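Local coordinates for choline/ethanolamine kinase family protein (Mesorhizobium loti, PDB 3DXQ) that probably transfers phosphate to ethanolamine or a related amino alcohol, as a member of the choline/ethanolamine kinase family with a kinase-like fold, at residues 204-209 with 229-234; 106-111 with 223-228. All blocks are in the same frame, centred on the assembly; numbering follows the deposited sequence.

In the fold
Both contacts use helix 220-231, and their centres lie about 8 Å apart. In interaction 1 the last turn of that helix packs against the Asp-Pro turn and first turn of helix 206-215; in interaction 2 its middle lies along the start of helix 106-118. Both are largely buried, with Phe-231 at the edge of the first and Glu-225 at the edge of the second. The chemistry differs: aromatic rings meet leucines and a proline at 204-209, whereas 106-111 offers small residues that allow close backbones and one amide-to-carboxylate bond. The two join where Tyr-230 CD1 lies 3.5 Å from Gly-111 O, and His-118 of helix 106-118 bonds to Tyr-230.

Interaction 1 (204-209 with 229-234); sequences DPLWDL and AYFGGE
Tyr-230 OH, hydrogen-bonded to His-118 ND1, ends beside Pro-205, whose CB lies 3.3 Å from it. The same histidine reaches Asp-208 OD2 through NE2, so one imidazole ties the phenol to the helix that the phenol packs on. With CG anti to the backbone N (chi1 179°), Tyr-230 extends from the last turn of its helix toward 204-209. Leu-209 CD1 sits over one ring face, a CH-pi contact 4.0 Å from the ring centroid, while Leu-209 CD2 lies 3.7 Å from Tyr-230 CD2. Leu-206 CD2 touches both aromatics, 3.9 Å from Tyr-230 CE2 and 3.8 Å from Phe-231 CZ. Putting an alanine at Tyr-230 would probably leave Leu-209 without its aromatic cover and His-118 ND1 without this partner. Behind the leucines, Asp-204 OD1 accepts from Leu-206 N (3.3 Å, 159°), capping the new helix, and also pairs with Arg-242. Asp-208 bonds to the backbone N of His-177 and of Cys-178, at the start of the HxDxxxxN sequence. That link resembles the one in protein kinases between the helix F aspartate and the catalytic loop, consistent with the kinase-like fold.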
# COMPACT_ATOMS: atom_id res chain seq x y z
N ASP A 204 -1.89 -12.68 -1.25
CA ASP A 204 -1.56 -13.03 -2.64
C ASP A 204 -0.58 -11.96 -3.10
O ASP A 204 -0.95 -10.80 -3.18
CB ASP A 204 -2.82 -12.97 -3.48
CG ASP A 204 -2.61 -13.40 -4.90
OD1 ASP A 204 -1.44 -13.49 -5.35
OD2 ASP A 204 -3.65 -13.62 -5.57
N PRO A 205 0.68 -12.35 -3.40
CA PRO A 205 1.71 -11.41 -3.78
C PRO A 205 1.29 -10.42 -4.84
O PRO A 205 1.76 -9.29 -4.83
CB PRO A 205 2.82 -12.32 -4.34
CG PRO A 205 2.20 -13.65 -4.54
CD PRO A 205 1.18 -13.73 -3.47
N LEU A 206 0.41 -10.83 -5.75
CA LEU A 206 -0.04 -9.94 -6.82
C LEU A 206 -0.99 -8.85 -6.37
O LEU A 206 -1.36 -7.96 -7.16
CB LEU A 206 -0.64 -10.75 -8.00
CG LEU A 206 0.34 -11.73 -8.61
CD1 LEU A 206 -0.13 -12.23 -9.96
CD2 LEU A 206 1.77 -11.14 -8.70
N TRP A 207 -1.39 -8.88 -5.10
CA TRP A 207 -2.19 -7.78 -4.58
C TRP A 207 -1.32 -6.52 -4.53
O TRP A 207 -1.79 -5.43 -4.85
CB TRP A 207 -2.71 -8.06 -3.18
CG TRP A 207 -3.14 -6.82 -2.52
CD1 TRP A 207 -2.35 -5.97 -1.79
CD2 TRP A 207 -4.45 -6.27 -2.51
NE1 TRP A 207 -3.10 -4.91 -1.33
CE2 TRP A 207 -4.40 -5.08 -1.75
CE3 TRP A 207 -5.67 -6.66 -3.07
CZ2 TRP A 207 -5.50 -4.28 -1.54
CZ3 TRP A 207 -6.78 -5.86 -2.86
CH2 TRP A 207 -6.69 -4.68 -2.11
N ASP A 208 -0.06 -6.70 -4.11
CA ASP A 208 0.89 -5.61 -4.04
C ASP A 208 1.10 -4.95 -5.39
O ASP A 208 1.10 -3.71 -5.50
CB ASP A 208 2.25 -6.10 -3.48
CG ASP A 208 2.28 -6.18 -1.95
OD1 ASP A 208 1.28 -5.77 -1.29
OD2 ASP A 208 3.32 -6.62 -1.40
N LEU A 209 1.29 -5.79 -6.41
CA LEU A 209 1.47 -5.29 -7.79
C LEU A 209 0.24 -4.54 -8.25
O LEU A 209 0.35 -3.44 -8.80
CB LEU A 209 1.84 -6.41 -8.78
CG LEU A 209 3.33 -6.80 -8.74
CD1 LEU A 209 3.78 -7.39 -7.39
CD2 LEU A 209 3.70 -7.78 -9.84
N ALA A 229 9.84 -7.22 -14.40
CA ALA A 229 10.91 -7.12 -13.41
C ALA A 229 10.60 -7.99 -12.22
O ALA A 229 11.50 -8.56 -11.62
CB ALA A 229 11.12 -5.66 -12.96
N TYR A 230 9.32 -8.09 -11.89
CA TYR A 230 8.88 -8.90 -10.74
C TYR A 230 9.04 -10.40 -10.95
O TYR A 230 9.55 -11.09 -10.07
CB TYR A 230 7.43 -8.59 -10.38
CG TYR A 230 6.93 -9.40 -9.23
CD1 TYR A 230 7.31 -9.11 -7.92
CD2 TYR A 230 6.11 -10.51 -9.44
CE1 TYR A 230 6.89 -9.89 -6.85
CE2 TYR A 230 5.66 -11.28 -8.37
CZ TYR A 230 6.04 -10.97 -7.09
OH TYR A 230 5.59 -11.75 -6.05
N PHE A 231 8.57 -10.89 -12.11
CA PHE A 231 8.52 -12.31 -12.41
C PHE A 231 9.79 -12.87 -13.01
O PHE A 231 9.96 -14.08 -13.06
CB PHE A 231 7.42 -12.59 -13.44
CG PHE A 231 6.02 -12.46 -12.90
CD1 PHE A 231 5.61 -13.20 -11.79
CD2 PHE A 231 5.11 -11.64 -13.52
CE1 PHE A 231 4.31 -13.09 -11.31
CE2 PHE A 231 3.81 -11.53 -13.06
CZ PHE A 231 3.41 -12.26 -11.95
N GLY A 232 10.66 -12.00 -13.52
CA GLY A 232 11.91 -12.44 -14.16
C GLY A 232 11.61 -12.93 -15.56
O GLY A 232 12.39 -13.71 -16.14
N GLY A 233 10.49 -12.46 -16.10
CA GLY A 233 10.08 -12.82 -17.45
C GLY A 233 8.73 -12.21 -17.72
O GLY A 233 8.05 -11.79 -16.82
N GLU A 234 8.33 -12.16 -18.97
CA GLU A 234 7.01 -11.61 -19.28
C GLU A 234 5.91 -12.34 -18.51
O GLU A 234 5.91 -13.56 -18.45
CB GLU A 234 6.75 -11.70 -20.78
CG GLU A 234 5.48 -10.99 -21.20
CD GLU A 234 5.18 -11.13 -22.67
OE1 GLU A 234 6.07 -11.60 -23.41
OE2 GLU A 234 4.06 -10.76 -23.08

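Interaction 2 (106-111 with 223-228); sequences SPARAG and DEELMR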
# COMPACT_ATOMS: atom_id res chain seq x y z
N SER A 106 11.88 2.99 -12.91
CA SER A 106 11.28 3.01 -11.58
C SER A 106 10.21 1.91 -11.38
O SER A 106 10.18 1.25 -10.35
CB SER A 106 10.77 4.43 -11.21
OG SER A 106 9.96 5.05 -12.19
N PRO A 107 9.35 1.68 -12.37
CA PRO A 107 8.44 0.54 -12.13
C PRO A 107 9.21 -0.76 -11.95
O PRO A 107 8.89 -1.58 -11.07
CB PRO A 107 7.58 0.50 -13.38
CG PRO A 107 7.63 1.94 -13.93
CD PRO A 107 9.05 2.38 -13.63
N ALA A 108 10.25 -0.95 -12.74
CA ALA A 108 11.00 -2.19 -12.67
C ALA A 108 11.63 -2.29 -11.28
O ALA A 108 11.62 -3.35 -10.65
CB ALA A 108 12.06 -2.25 -13.76
N ARG A 109 12.15 -1.17 -10.78
CA ARG A 109 12.78 -1.16 -9.48
C ARG A 109 11.77 -1.46 -8.39
O ARG A 109 12.14 -2.08 -7.37
CB ARG A 109 13.55 0.15 -9.24
CG ARG A 109 14.85 0.24 -10.09
CD ARG A 109 15.82 1.36 -9.66
NE ARG A 109 15.32 2.70 -9.89
CZ ARG A 109 15.24 3.28 -11.09
NH1 ARG A 109 15.65 2.62 -12.18
NH2 ARG A 109 14.76 4.50 -11.21
N ALA A 110 10.51 -1.04 -8.59
CA ALA A 110 9.43 -1.42 -7.66
C ALA A 110 9.21 -2.94 -7.69
O ALA A 110 9.08 -3.58 -6.65
CB ALA A 110 8.16 -0.69 -8.01
N GLY A 111 9.18 -3.52 -8.89
CA GLY A 111 9.02 -4.96 -9.07
C GLY A 111 10.16 -5.74 -8.44
O GLY A 111 9.94 -6.77 -7.80
N ASP A 223 2.92 -1.30 -16.30
CA ASP A 223 2.52 -2.60 -15.79
C ASP A 223 3.38 -3.72 -16.35
O ASP A 223 3.78 -4.61 -15.61
CB ASP A 223 1.05 -2.88 -16.09
CG ASP A 223 0.11 -2.12 -15.18
OD1 ASP A 223 0.57 -1.45 -14.24
OD2 ASP A 223 -1.10 -2.20 -15.41
N GLU A 224 3.69 -3.69 -17.65
CA GLU A 224 4.57 -4.71 -18.23
C GLU A 224 5.95 -4.61 -17.60
O GLU A 224 6.54 -5.59 -17.23
CB GLU A 224 4.71 -4.55 -19.75
CG GLU A 224 3.43 -4.82 -20.52
CD GLU A 224 2.79 -6.16 -20.13
OE1 GLU A 224 3.49 -7.21 -20.18
OE2 GLU A 224 1.59 -6.13 -19.75
N GLU A 225 6.46 -3.40 -17.51
CA GLU A 225 7.77 -3.20 -16.94
C GLU A 225 7.81 -3.72 -15.49
O GLU A 225 8.79 -4.35 -15.09
CB GLU A 225 8.19 -1.73 -17.03
CG GLU A 225 9.65 -1.53 -16.72
CD GLU A 225 9.98 -0.09 -16.43
OE1 GLU A 225 9.57 0.79 -17.21
OE2 GLU A 225 10.66 0.15 -15.42
N LEU A 226 6.74 -3.46 -14.73
CA LEU A 226 6.61 -3.90 -13.32
C LEU A 226 6.59 -5.42 -13.22
O LEU A 226 7.34 -6.01 -12.45
CB LEU A 226 5.31 -3.34 -12.72
CG LEU A 226 4.87 -3.78 -11.32
CD1 LEU A 226 5.83 -3.24 -10.20
CD2 LEU A 226 3.42 -3.38 -11.05
N MSE A 227 5.72 -6.05 -13.99
CA MSE A 227 5.56 -7.49 -13.93
C MSE A 227 6.78 -8.23 -14.45
O MSE A 227 7.23 -9.23 -13.86
CB MSE A 227 4.29 -7.92 -14.68
CG MSE A 227 3.03 -7.45 -13.97
SE MSE A 227 1.34 -7.96 -14.81
CE MSE A 227 1.71 -7.12 -16.65
N ARG A 228 7.34 -7.73 -15.54
CA ARG A 228 8.52 -8.36 -16.10
C ARG A 228 9.65 -8.34 -15.10
O ARG A 228 10.33 -9.34 -14.95
CB ARG A 228 8.92 -7.67 -17.41
CG ARG A 228 10.20 -8.23 -18.06
CD ARG A 228 10.51 -7.51 -19.38
NE ARG A 228 9.56 -7.89 -20.43
CZ ARG A 228 9.65 -8.99 -21.18
NH1 ARG A 228 10.65 -9.86 -21.02
NH2 ARG A 228 8.73 -9.22 -22.11
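Glu-225 and Leu-226 share a first torsion that sets CG anti to the main-chain nitrogen, and from neighbouring positions on one helix turn they reach two parts of segment 106-111. For Glu-225 (chi1 -168°) the chain then runs on extended, carrying its carboxylate across to the first turn of helix 106-118. There OE2 accepts a hydrogen bond from Ala-108 N at 2.9 Å, with an N-H...O angle of 142°, the donor standing above the carboxylate plane. The Pro-107 ring lies across the same carboxylate, its CD 3.3 Å from Glu-225 OE2, and Phe-218 and Gln-222 also touch this proline.

From the next residue, the Leu-226 branch CD1 settles against backbone: 3.6 Å from Pro-107 O and 3.6 Å from Gly-111 N. Those two polar atoms are already bonded to each other within their own helix (2.9 Å from Gly-111 N to Pro-107 O), so the methyl covers a satisfied pair. Ala-110 CB adds an apolar flank to Leu-226 CD1 at 4.1 Å.

The short helix segments run roughly the same way, 32° apart, with their axes only 7.3 Å from each other. The small residues Ala-108 and Gly-111 permit this: the CA atoms of Ala-108 and Leu-226 are 4.8 Å apart, and a CB on Gly-111 would point toward the other helix. Ala-229 continues the seam by touching Ala-108, while Arg-109 turns away to a salt bridge with Asp-187.

The carboxylate therefore meets a first-turn amide of a helix whose N-terminal end would tend to favour negative charge. Glu-225 probably stays ionised there and couples the two helices electrostatically, while the neighbouring leucine makes van der Waals contact with backbone atoms already bonded to each other, and with Ala-110 CB.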